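Local coordinates for terminase, large subunit (Enterobacteria phage P22, PDB 4DKW), which drives viral DNA into empty capsids as an ATP-powered motor and, through the C-terminal nuclease domain described here, cuts the genome to start and end packaging, at residues G72-K75 with S76-K80. Numbering follows the deposited sequence.
Sequences GAVK and SWANK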
loop_
_atom_site.group_PDB
_atom_site.type_symbol
_atom_site.label_atom_id
_atom_site.label_comp_id
_atom_site.label_asym_id
_atom_site.label_seq_id
_atom_site.Cartn_x
_atom_site.Cartn_y
_atom_site.Cartn_z
ATOM N N GLY A 72 6.959 -5.470 15.373
ATOM C CA GLY A 72 7.636 -6.739 15.581
ATOM C C GLY A 72 7.525 -7.687 14.397
ATOM O O GLY A 72 8.432 -8.475 14.134
ATOM N N ALA A 73 6.416 -7.607 13.670
ATOM C CA ALA A 73 6.177 -8.502 12.541
ATOM C C ALA A 73 6.860 -8.073 11.237
ATOM O O ALA A 73 7.105 -8.917 10.370
ATOM C CB ALA A 73 4.682 -8.687 12.311
ATOM N N VAL A 74 7.156 -6.781 11.083
ATOM C CA VAL A 74 7.667 -6.288 9.797
ATOM C C VAL A 74 8.961 -5.480 9.877
ATOM O O VAL A 74 9.481 -5.066 8.840
ATOM C CB VAL A 74 6.625 -5.418 9.037
ATOM C CG1 VAL A 74 5.291 -6.148 8.915
ATOM C CG2 VAL A 74 6.447 -4.075 9.711
ATOM N N LYS A 75 9.485 -5.249 11.080
ATOM C CA LYS A 75 10.635 -4.344 11.229
ATOM C C LYS A 75 11.874 -4.767 10.448
ATOM O O LYS A 75 12.700 -3.920 10.105
ATOM C CB LYS A 75 11.010 -4.113 12.698
ATOM C CG LYS A 75 11.441 -5.350 13.460
ATOM C CD LYS A 75 11.662 -5.005 14.921
ATOM C CE LYS A 75 12.033 -6.229 15.737
ATOM N NZ LYS A 75 13.310 -6.819 15.260
ATOM N N SER A 76 11.997 -6.063 10.165
ATOM C CA SER A 76 13.138 -6.572 9.405
ATOM C C SER A 76 13.238 -5.914 8.032
ATOM O O SER A 76 14.341 -5.627 7.559
ATOM C CB SER A 76 13.099 -8.104 9.275
ATOM O OG SER A 76 11.893 -8.556 8.680
ATOM N N TRP A 77 12.088 -5.668 7.400
ATOM C CA TRP A 77 12.062 -4.961 6.118
ATOM C C TRP A 77 11.569 -3.505 6.195
ATOM O O TRP A 77 11.910 -2.679 5.335
ATOM C CB TRP A 77 11.314 -5.759 5.021
ATOM C CG TRP A 77 9.959 -6.329 5.386
ATOM C CD1 TRP A 77 9.704 -7.565 5.918
ATOM C CD2 TRP A 77 8.674 -5.702 5.208
ATOM N NE1 TRP A 77 8.349 -7.737 6.095
ATOM C CE2 TRP A 77 7.696 -6.613 5.665
ATOM C CE3 TRP A 77 8.256 -4.461 4.712
ATOM C CZ2 TRP A 77 6.331 -6.320 5.636
ATOM C CZ3 TRP A 77 6.898 -4.176 4.686
ATOM C CH2 TRP A 77 5.955 -5.096 5.150
ATOM N N ALA A 78 10.788 -3.189 7.227
ATOM C CA ALA A 78 10.191 -1.861 7.364
ATOM C C ALA A 78 11.130 -0.834 8.000
ATOM O O ALA A 78 10.876 0.362 7.934
ATOM C CB ALA A 78 8.888 -1.948 8.150
ATOM N N ASN A 79 12.208 -1.303 8.623
ATOM C CA ASN A 79 13.118 -0.427 9.353
ATOM C C ASN A 79 13.689 0.710 8.500
ATOM O O ASN A 79 14.267 0.467 7.440
ATOM C CB ASN A 79 14.251 -1.248 9.974
ATOM C CG ASN A 79 15.043 -0.469 10.997
ATOM O OD1 ASN A 79 14.509 0.390 11.696
ATOM N ND2 ASN A 79 16.328 -0.767 11.089
ATOM N N LYS A 80 13.501 1.942 8.977
ATOM C CA LYS A 80 14.017 3.167 8.350
ATOM C C LYS A 80 13.329 3.584 7.045
ATOM O O LYS A 80 13.693 4.596 6.448
ATOM C CB LYS A 80 15.541 3.105 8.163
ATOM C CG LYS A 80 16.334 3.394 9.416
ATOM C CD LYS A 80 17.258 2.237 9.760
ATOM C CE LYS A 80 18.175 1.880 8.599
ATOM N NZ LYS A 80 19.118 0.770 8.933
#
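V74 meets W77 and A78 one turn further along helix 67-78, and its CB and two methyl groups each take a different part of the contact. CB lies over one face of the indole, 3.9 Å from the centroid of the W77 six-membered ring and 27° off the ring normal, which meets the criterion for a CH-pi contact. CG1 comes down on the benzo side, 3.4 Å from W77 CZ2, whereas CG2 packs against the methyl of A78 (V74 CG2 to A78 CB, 3.6 Å). The indole can fold back over V74 because W77 CG sits between its own backbone N and carbonyl carbon (chi1 48°). V74 O accepts twice: from W77 N at 3.0 Å and from A78 N at 2.8 Å, the latter with the straighter N-H...O angle (153°). The helix is kinked here, neither S76 N nor W77 N bonding to the residue four back. The V74 side chain touches W60 of strand 53-62 and H42 of strand 40-48, against the sheet, and F109 of a loop. At K75 the interaction is carried by the main chain: its O receives N79 N at 3.0 Å, and N79 is the first residue to leave helical geometry. The arrangement is that of a kinked C-terminal helical turn, with mixed i+3 and i+4 bonding, packed on the central mixed sheet of the RNase H-like nuclease fold.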